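Local coordinates for protein botulinum neurotoxin type C1 (Clostridium botulinum, PDB 3R4S) that binds gangliosides on nerve cells through its receptor-binding region, as the cell-entry part of a zinc protease toxin that probably blocks neurotransmitter release, at residues E326-D331 against G388-R393; E336-I341 against T407-N412; A368-K373 against S382-I387. All coordinates share one frame; numbering follows the deposited sequence.

Contact 1 (E326-D331 against G388-R393); sequences ETMYAD and GTYRFR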
loop_
_atom_site.group_PDB
_atom_site.type_symbol
_atom_site.label_atom_id
_atom_site.label_comp_id
_atom_site.label_asym_id
_atom_site.label_seq_id
_atom_site.Cartn_x
_atom_site.Cartn_y
_atom_site.Cartn_z
ATOM N N GLU A 326 -22.954 -20.402 18.467
ATOM C CA GLU A 326 -22.664 -21.711 19.042
ATOM C C GLU A 326 -21.389 -21.738 19.879
ATOM O O GLU A 326 -20.427 -21.012 19.612
ATOM C CB GLU A 326 -22.551 -22.776 17.948
ATOM C CG GLU A 326 -23.627 -22.716 16.883
ATOM C CD GLU A 326 -23.336 -23.671 15.733
ATOM O OE1 GLU A 326 -22.140 -23.975 15.506
ATOM O OE2 GLU A 326 -24.297 -24.117 15.062
ATOM N N THR A 327 -21.386 -22.619 20.871
ATOM C CA THR A 327 -20.202 -22.893 21.673
ATOM C C THR A 327 -19.055 -23.302 20.770
ATOM O O THR A 327 -19.253 -24.020 19.802
ATOM C CB THR A 327 -20.473 -24.035 22.653
ATOM O OG1 THR A 327 -21.652 -23.730 23.405
ATOM C CG2 THR A 327 -19.284 -24.226 23.600
ATOM N N MET A 328 -17.857 -22.833 21.084
ATOM C CA MET A 328 -16.671 -23.202 20.331
ATOM C C MET A 328 -15.809 -24.163 21.146
ATOM O O MET A 328 -15.850 -24.141 22.370
ATOM C CB MET A 328 -15.880 -21.943 19.949
ATOM C CG MET A 328 -16.561 -21.102 18.894
ATOM S SD MET A 328 -16.242 -21.732 17.233
ATOM C CE MET A 328 -14.727 -20.861 16.826
ATOM N N TYR A 329 -15.043 -25.005 20.457
ATOM C CA TYR A 329 -14.199 -25.998 21.110
ATOM C C TYR A 329 -12.794 -25.884 20.553
ATOM O O TYR A 329 -12.609 -25.810 19.342
ATOM C CB TYR A 329 -14.735 -27.418 20.873
ATOM C CG TYR A 329 -16.185 -27.577 21.276
ATOM C CD1 TYR A 329 -16.529 -28.036 22.542
ATOM C CD2 TYR A 329 -17.210 -27.242 20.398
ATOM C CE1 TYR A 329 -17.858 -28.159 22.924
ATOM C CE2 TYR A 329 -18.546 -27.362 20.770
ATOM C CZ TYR A 329 -18.862 -27.822 22.033
ATOM O OH TYR A 329 -20.182 -27.946 22.405
ATOM N N ALA A 330 -11.807 -25.865 21.441
ATOM C CA ALA A 330 -10.411 -25.782 21.037
ATOM C C ALA A 330 -9.584 -26.795 21.821
ATOM O O ALA A 330 -9.886 -27.084 22.977
ATOM C CB ALA A 330 -9.877 -24.371 21.261
ATOM N N ASP A 331 -8.543 -27.323 21.183
ATOM C CA ASP A 331 -7.678 -28.331 21.798
ATOM C C ASP A 331 -7.218 -27.969 23.204
ATOM O O ASP A 331 -7.398 -28.752 24.139
ATOM C CB ASP A 331 -6.472 -28.637 20.905
ATOM C CG ASP A 331 -6.823 -29.558 19.765
ATOM O OD1 ASP A 331 -5.944 -29.843 18.921
ATOM O OD2 ASP A 331 -7.988 -30.004 19.727
ATOM N N GLY A 388 -8.568 -18.214 14.355
ATOM C CA GLY A 388 -7.963 -19.250 15.174
ATOM C C GLY A 388 -8.334 -20.669 14.761
ATOM O O GLY A 388 -9.136 -20.885 13.843
ATOM N N THR A 389 -7.755 -21.641 15.457
ATOM C CA THR A 389 -7.966 -23.045 15.131
ATOM C C THR A 389 -8.936 -23.678 16.120
ATOM O O THR A 389 -8.654 -23.737 17.309
ATOM C CB THR A 389 -6.637 -23.806 15.152
ATOM O OG1 THR A 389 -5.783 -23.275 14.135
ATOM C CG2 THR A 389 -6.856 -25.309 14.903
ATOM N N TYR A 390 -10.085 -24.129 15.626
ATOM C CA TYR A 390 -11.103 -24.725 16.489
ATOM C C TYR A 390 -11.656 -26.045 15.938
ATOM O O TYR A 390 -11.486 -26.362 14.756
ATOM C CB TYR A 390 -12.228 -23.721 16.748
ATOM C CG TYR A 390 -11.731 -22.448 17.396
ATOM C CD1 TYR A 390 -11.686 -22.321 18.776
ATOM C CD2 TYR A 390 -11.282 -21.379 16.621
ATOM C CE1 TYR A 390 -11.214 -21.160 19.374
ATOM C CE2 TYR A 390 -10.807 -20.211 17.211
ATOM C CZ TYR A 390 -10.782 -20.108 18.584
ATOM O OH TYR A 390 -10.323 -18.960 19.171
ATOM N N ARG A 391 -12.312 -26.810 16.804
ATOM C CA ARG A 391 -12.804 -28.143 16.445
ATOM C C ARG A 391 -14.244 -28.107 15.939
ATOM O O ARG A 391 -15.135 -27.619 16.624
ATOM C CB ARG A 391 -12.704 -29.083 17.648
ATOM C CG ARG A 391 -11.290 -29.490 18.009
ATOM C CD ARG A 391 -10.985 -30.902 17.509
ATOM N NE ARG A 391 -9.586 -31.247 17.724
ATOM C CZ ARG A 391 -8.953 -32.260 17.143
ATOM N NH1 ARG A 391 -9.588 -33.061 16.290
ATOM N NH2 ARG A 391 -7.669 -32.470 17.419
ATOM N N PHE A 392 -14.463 -28.627 14.736
ATOM C CA PHE A 392 -15.794 -28.679 14.143
ATOM C C PHE A 392 -16.044 -30.054 13.527
ATOM O O PHE A 392 -15.115 -30.828 13.288
ATOM C CB PHE A 392 -15.940 -27.667 12.995
ATOM C CG PHE A 392 -15.840 -26.220 13.402
ATOM C CD1 PHE A 392 -16.988 -25.471 13.641
ATOM C CD2 PHE A 392 -14.607 -25.595 13.489
ATOM C CE1 PHE A 392 -16.899 -24.126 13.987
ATOM C CE2 PHE A 392 -14.512 -24.252 13.826
ATOM C CZ PHE A 392 -15.650 -23.518 14.078
ATOM N N ARG A 393 -17.311 -30.328 13.239
ATOM C CA ARG A 393 -17.689 -31.417 12.356
ATOM C C ARG A 393 -18.289 -30.766 11.120
ATOM O O ARG A 393 -19.400 -30.246 11.164
ATOM C CB ARG A 393 -18.735 -32.326 13.008
ATOM C CG ARG A 393 -18.253 -33.056 14.254
ATOM C CD ARG A 393 -19.319 -34.046 14.768
ATOM N NE ARG A 393 -18.813 -34.801 15.913
ATOM C CZ ARG A 393 -18.983 -34.439 17.179
ATOM N NH1 ARG A 393 -19.657 -33.335 17.476
ATOM N NH2 ARG A 393 -18.477 -35.184 18.148
HETATM O O HOH W 1 -15.682 -25.110 17.511
HETATM O O HOH W 2 -8.107 -26.593 18.412
#

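Contact 2 (E336-I341 against T407-N412); sequences EDIYAI and TVKQGN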
loop_
_atom_site.group_PDB
_atom_site.type_symbol
_atom_site.label_atom_id
_atom_site.label_comp_id
_atom_site.label_asym_id
_atom_site.label_seq_id
_atom_site.Cartn_x
_atom_site.Cartn_y
_atom_site.Cartn_z
ATOM N N GLU A 336 -13.896 -18.971 25.693
ATOM C CA GLU A 336 -14.882 -18.069 26.280
ATOM C C GLU A 336 -15.072 -16.805 25.430
ATOM O O GLU A 336 -14.110 -16.118 25.100
ATOM C CB GLU A 336 -14.485 -17.701 27.719
ATOM C CG GLU A 336 -15.596 -17.005 28.518
ATOM C CD GLU A 336 -15.170 -16.622 29.940
ATOM O OE1 GLU A 336 -14.106 -17.096 30.404
ATOM O OE2 GLU A 336 -15.910 -15.847 30.594
ATOM N N ASP A 337 -16.323 -16.522 25.083
ATOM C CA ASP A 337 -16.690 -15.352 24.292
ATOM C C ASP A 337 -16.174 -15.393 22.854
ATOM O O ASP A 337 -16.168 -14.362 22.173
ATOM C CB ASP A 337 -16.234 -14.060 24.982
ATOM C CG ASP A 337 -16.903 -13.854 26.326
ATOM O OD1 ASP A 337 -18.148 -13.888 26.378
ATOM O OD2 ASP A 337 -16.180 -13.667 27.329
ATOM N N ILE A 338 -15.743 -16.571 22.402
ATOM C CA ILE A 338 -15.314 -16.765 21.018
ATOM C C ILE A 338 -16.454 -17.338 20.175
ATOM O O ILE A 338 -17.040 -18.356 20.538
ATOM C CB ILE A 338 -14.137 -17.747 20.925
ATOM C CG1 ILE A 338 -12.956 -17.279 21.775
ATOM C CG2 ILE A 338 -13.690 -17.896 19.470
ATOM C CD1 ILE A 338 -12.301 -16.012 21.235
ATOM N N TYR A 339 -16.767 -16.690 19.053
ATOM C CA TYR A 339 -17.813 -17.177 18.148
ATOM C C TYR A 339 -17.291 -17.283 16.729
ATOM O O TYR A 339 -16.543 -16.422 16.267
ATOM C CB TYR A 339 -19.022 -16.252 18.155
ATOM C CG TYR A 339 -19.586 -16.025 19.526
ATOM C CD1 TYR A 339 -20.654 -16.778 19.990
ATOM C CD2 TYR A 339 -19.041 -15.063 20.369
ATOM C CE1 TYR A 339 -21.176 -16.573 21.251
ATOM C CE2 TYR A 339 -19.553 -14.849 21.632
ATOM C CZ TYR A 339 -20.622 -15.608 22.067
ATOM O OH TYR A 339 -21.137 -15.407 23.325
ATOM N N ALA A 340 -17.684 -18.344 16.035
ATOM C CA ALA A 340 -17.288 -18.519 14.652
ATOM C C ALA A 340 -18.023 -17.524 13.762
ATOM O O ALA A 340 -19.174 -17.177 14.031
ATOM C CB ALA A 340 -17.563 -19.968 14.193
ATOM N N ILE A 341 -17.350 -17.062 12.709
ATOM C CA ILE A 341 -18.026 -16.364 11.624
ATOM C C ILE A 341 -18.319 -17.378 10.526
ATOM O O ILE A 341 -17.427 -18.085 10.059
ATOM C CB ILE A 341 -17.183 -15.202 11.059
ATOM C CG1 ILE A 341 -16.983 -14.122 12.135
ATOM C CG2 ILE A 341 -17.854 -14.628 9.816
ATOM C CD1 ILE A 341 -16.011 -13.001 11.750
ATOM N N THR A 407 -13.184 -15.633 13.419
ATOM C CA THR A 407 -13.961 -15.580 14.656
ATOM C C THR A 407 -14.269 -14.153 15.069
ATOM O O THR A 407 -13.664 -13.191 14.561
ATOM C CB THR A 407 -13.190 -16.197 15.842
ATOM O OG1 THR A 407 -11.980 -15.452 16.057
ATOM C CG2 THR A 407 -12.851 -17.672 15.582
ATOM N N VAL A 408 -15.215 -14.030 15.998
ATOM C CA VAL A 408 -15.432 -12.803 16.753
ATOM C C VAL A 408 -15.119 -13.105 18.211
ATOM O O VAL A 408 -15.611 -14.086 18.766
ATOM C CB VAL A 408 -16.889 -12.308 16.660
ATOM C CG1 VAL A 408 -17.104 -11.088 17.568
ATOM C CG2 VAL A 408 -17.259 -11.985 15.203
ATOM N N LYS A 409 -14.271 -12.282 18.812
ATOM C CA LYS A 409 -14.010 -12.329 20.241
ATOM C C LYS A 409 -14.828 -11.220 20.891
ATOM O O LYS A 409 -14.604 -10.039 20.620
ATOM C CB LYS A 409 -12.518 -12.094 20.504
ATOM C CG LYS A 409 -12.149 -11.860 21.968
ATOM C CD LYS A 409 -12.630 -13.002 22.843
ATOM C CE LYS A 409 -11.961 -12.985 24.219
ATOM N NZ LYS A 409 -12.292 -11.750 24.970
ATOM N N GLN A 410 -15.789 -11.595 21.727
ATOM C CA GLN A 410 -16.550 -10.613 22.491
ATOM C C GLN A 410 -16.005 -10.530 23.924
ATOM O O GLN A 410 -14.796 -10.696 24.139
ATOM C CB GLN A 410 -18.057 -10.907 22.433
ATOM C CG GLN A 410 -18.604 -10.896 21.001
ATOM C CD GLN A 410 -20.117 -10.788 20.924
ATOM O OE1 GLN A 410 -20.845 -11.480 21.635
ATOM N NE2 GLN A 410 -20.595 -9.927 20.043
ATOM N N GLY A 411 -16.865 -10.273 24.902
ATOM C CA GLY A 411 -16.369 -9.999 26.247
ATOM C C GLY A 411 -15.442 -8.789 26.171
ATOM O O GLY A 411 -15.679 -7.878 25.374
ATOM N N ASN A 412 -14.379 -8.773 26.965
ATOM C CA ASN A 412 -13.422 -7.674 26.884
ATOM C C ASN A 412 -12.473 -7.813 25.707
ATOM O O ASN A 412 -11.339 -8.250 25.861
ATOM C CB ASN A 412 -12.610 -7.513 28.175
ATOM C CG ASN A 412 -11.621 -6.362 28.084
ATOM O OD1 ASN A 412 -11.792 -5.462 27.261
ATOM N ND2 ASN A 412 -10.572 -6.398 28.902
HETATM O O HOH W 3 -13.520 -13.153 27.425
HETATM O O HOH W 4 -20.809 -12.668 24.170
#

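Contact 3 (A368-K373 against S382-I387); sequences ASQIFK and SGICSI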
loop_
_atom_site.group_PDB
_atom_site.type_symbol
_atom_site.label_atom_id
_atom_site.label_comp_id
_atom_site.label_asym_id
_atom_site.label_seq_id
_atom_site.Cartn_x
_atom_site.Cartn_y
_atom_site.Cartn_z
ATOM N N ALA A 368 -4.380 -2.446 5.948
ATOM C CA ALA A 368 -5.301 -3.430 6.506
ATOM C C ALA A 368 -6.394 -2.751 7.306
ATOM O O ALA A 368 -6.569 -1.537 7.230
ATOM C CB ALA A 368 -4.535 -4.416 7.387
ATOM N N SER A 369 -7.119 -3.532 8.097
ATOM C CA SER A 369 -8.222 -2.980 8.855
ATOM C C SER A 369 -8.500 -3.825 10.079
ATOM O O SER A 369 -8.014 -4.950 10.215
ATOM C CB SER A 369 -9.485 -2.916 7.981
ATOM O OG SER A 369 -9.862 -4.228 7.548
ATOM N N GLN A 370 -9.280 -3.258 10.986
ATOM C CA GLN A 370 -9.835 -4.015 12.084
ATOM C C GLN A 370 -11.339 -3.957 11.916
ATOM O O GLN A 370 -11.888 -2.945 11.456
ATOM C CB GLN A 370 -9.404 -3.450 13.433
ATOM C CG GLN A 370 -7.934 -3.712 13.753
ATOM C CD GLN A 370 -7.566 -3.271 15.154
ATOM O OE1 GLN A 370 -7.824 -2.141 15.530
ATOM N NE2 GLN A 370 -6.975 -4.175 15.939
ATOM N N ILE A 371 -11.999 -5.061 12.248
ATOM C CA ILE A 371 -13.423 -5.189 11.982
ATOM C C ILE A 371 -14.119 -5.623 13.255
ATOM O O ILE A 371 -13.788 -6.651 13.851
ATOM C CB ILE A 371 -13.678 -6.176 10.839
ATOM C CG1 ILE A 371 -12.859 -5.766 9.610
ATOM C CG2 ILE A 371 -15.177 -6.243 10.503
ATOM C CD1 ILE A 371 -12.790 -6.842 8.523
ATOM N N PHE A 372 -15.061 -4.801 13.686
ATOM C CA PHE A 372 -15.675 -4.960 14.979
ATOM C C PHE A 372 -17.131 -5.358 14.801
ATOM O O PHE A 372 -17.819 -4.825 13.927
ATOM C CB PHE A 372 -15.606 -3.639 15.747
ATOM C CG PHE A 372 -14.202 -3.189 16.055
ATOM C CD1 PHE A 372 -13.602 -3.520 17.266
ATOM C CD2 PHE A 372 -13.475 -2.460 15.124
ATOM C CE1 PHE A 372 -12.307 -3.115 17.550
ATOM C CE2 PHE A 372 -12.176 -2.042 15.400
ATOM C CZ PHE A 372 -11.592 -2.366 16.613
ATOM N N LYS A 373 -17.591 -6.287 15.635
ATOM C CA LYS A 373 -19.004 -6.662 15.665
ATOM C C LYS A 373 -19.824 -5.508 16.219
ATOM O O LYS A 373 -19.505 -4.958 17.274
ATOM C CB LYS A 373 -19.224 -7.912 16.512
ATOM C CG LYS A 373 -20.673 -8.414 16.449
ATOM C CD LYS A 373 -20.995 -9.017 15.069
ATOM C CE LYS A 373 -22.497 -9.295 14.911
ATOM N NZ LYS A 373 -23.273 -8.026 14.722
ATOM N N SER A 382 -19.472 -4.834 20.205
ATOM C CA SER A 382 -19.441 -5.933 21.166
ATOM C C SER A 382 -18.257 -6.878 21.017
ATOM O O SER A 382 -18.079 -7.784 21.837
ATOM C CB SER A 382 -20.734 -6.745 21.070
ATOM O OG SER A 382 -20.929 -7.220 19.748
ATOM N N GLY A 383 -17.456 -6.694 19.973
ATOM C CA GLY A 383 -16.365 -7.616 19.730
ATOM C C GLY A 383 -15.479 -7.254 18.558
ATOM O O GLY A 383 -15.751 -6.307 17.815
ATOM N N ILE A 384 -14.408 -8.025 18.391
ATOM C CA ILE A 384 -13.449 -7.780 17.316
ATOM C C ILE A 384 -13.246 -9.066 16.522
ATOM O O ILE A 384 -13.241 -10.157 17.093
ATOM C CB ILE A 384 -12.084 -7.281 17.881
ATOM C CG1 ILE A 384 -11.214 -6.667 16.780
ATOM C CG2 ILE A 384 -11.342 -8.408 18.626
ATOM C CD1 ILE A 384 -9.951 -6.004 17.309
ATOM N N CYS A 385 -13.079 -8.939 15.210
ATOM C CA CYS A 385 -12.841 -10.103 14.351
ATOM C C CYS A 385 -11.405 -10.584 14.434
ATOM O O CYS A 385 -10.465 -9.801 14.291
ATOM C CB CYS A 385 -13.201 -9.788 12.895
ATOM S SG CYS A 385 -14.971 -9.536 12.677
ATOM N N SER A 386 -11.246 -11.880 14.660
ATOM C CA SER A 386 -9.934 -12.491 14.763
ATOM C C SER A 386 -9.954 -13.806 13.980
ATOM O O SER A 386 -10.825 -14.021 13.141
ATOM C CB SER A 386 -9.586 -12.728 16.239
ATOM O OG SER A 386 -8.236 -13.128 16.382
ATOM N N ILE A 387 -9.005 -14.683 14.270
ATOM C CA ILE A 387 -8.847 -15.929 13.544
ATOM C C ILE A 387 -8.220 -16.939 14.505
ATOM O O ILE A 387 -7.446 -16.564 15.389
ATOM C CB ILE A 387 -7.941 -15.725 12.313
ATOM C CG1 ILE A 387 -7.922 -16.969 11.429
ATOM C CG2 ILE A 387 -6.513 -15.329 12.733
ATOM C CD1 ILE A 387 -7.264 -16.740 10.066
HETATM O O HOH W 5 -10.485 -7.123 13.370
#

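Contact 1 (E326-D331 against G388-R393)
R391 and D331 form a salt bridge at the outer end of this contact. R391 NE donates to D331 OD2 at 2.8 Å, on the syn side of the carboxylate, and the oxygen lies close to the guanidinium plane. The bonds from R391 NH2 to both carboxylate oxygens are weak. Each group has a second partner: N402 binds D331 OD1, and R400 O accepts from R391 NH1. The backbones share one direct bond, from R391 N to Y329 O at 2.7 Å, nearly straight at 175°. Two waters bridge further backbone groups of the loop and strand. Water 1 accepts from Y329 N and donates to R391 O, and sits over the centre of a face of the F392 ring. Water 2 accepts from D331 N at 2.9 Å and donates to T389 O. The other end is apolar. The M328 chain bends at chi2 (-82°) and chi3 (-89°). This lays M328 CE over one face of Y390, 3.7 Å from the ring centroid, while M328 SD meets F392 CZ at 3.7 Å. A330 CB packs on Y390 CD1. The arrangement combines CH-pi and Met-aromatic contacts where a loop closes over a strand of the beta-trefoil domain.

Contact 2 (E336-I341 against T407-N412)
Y339 O takes the shortest direct bond between the two segments, 2.7 Å from V408 N. Y339 N returns a bond to V408 O at 2.9 Å, which makes Y339 and V408 an antiparallel hydrogen-bonded pair. Q410 N also donates to D337 O (2.8 Å). Side chains add water links at the D337 end. Water 3 donates to D337 OD2 and accepts from K409 NZ, whose direct bond goes to Q410 O at 2.8 Å. The lysine curls back to that carbonyl through bends at chi2 (56°) and chi4 (62°). The chi2 bend sets K409 CD against I338 CD1 at 3.4 Å, a tight carbon contact. On the face that carries Y339 and V408, Q410 OE1 approaches Y339 CE2 at 3.6 Å, with amide and ring planes 77° apart. Water 4 joins that oxygen to Y339 OH. Further along, the I341 and V408 side chains cross at about a right angle, CG1 of I341 touching CG2 of V408. Strand 338-345 lies between strands 317-323 and 401-409 in the antiparallel sheet. M323 of strand 317-323 touches Y339, V408 and Q410, whereas I338 and T407 both meet Y390 of strand 381-392.

Contact 3 (A368-K373 against S382-I387)
F372 and I384 lie side by side and point the same way, on one face of the hairpin made by strands 367-374 and 381-392. They form an antiparallel non-hydrogen-bonded pair. I384 CG1 stands off-centre over the F372 ring, 4.3 Å from its centroid and 30° from the normal. I384 CD1 reaches F372 CE1 at 3.7 Å. This follows from I384 CG1 standing anti to the backbone N (chi1 -165°) and from an extended chi2, which carry the methyl along the ring. The same methyl meets the Q370 side chain obliquely. The Q370 amide is held from beyond the hairpin, where NE2 donates to T422 OG1 and L417 O. G383 O lies at the edge of the F372 ring, near its plane.

I371 CG2 and C385 SG are 4.0 Å apart, while C385 SG lies closer to I371 O, at 3.3 Å. C385 N donates to I371 O at 2.8 Å. On the other side of this pair water 5 intervenes, accepting from I371 N and donating to C385 O. Nearer the turn, S382 N binds K373 O at 2.9 Å. The bond from K373 N to G383 O is bent (140°), and the donor stands above the carbonyl plane. S382 OG rests beside K373 CG at 3.5 Å. K373 NZ donates to D352 O and I355 O, and K373 makes a cation-pi contact with F356.

Side-chain contact across the hairpin is thus mainly apolar, while backbone bonds and one inserted water carry the polarity. Q370 NE2 and K373 NZ find acceptors in surrounding loops, consistent with the burial of both residues.

How the contacts relate
All three contacts lie in the C-terminal trefoil domain and reach one antiparallel sheet. Contact 3 is the buried one; contacts 1 and 2 are partly buried and include exposed residues. Contacts 1 and 3 use successive lengths of strand 381-392, without touching otherwise. Contact 2 joins both. M328 and Y390 of contact 1 pack on I338, and T407 O and K409 N probably bond to S386 N and I384 O of contact 3. The chemistry changes with position. A salt bridge and two bridging waters mark the loop of contact 1, antiparallel strand pairing with water-linked side chains marks contact 2, and apolar pairing dominates contact 3.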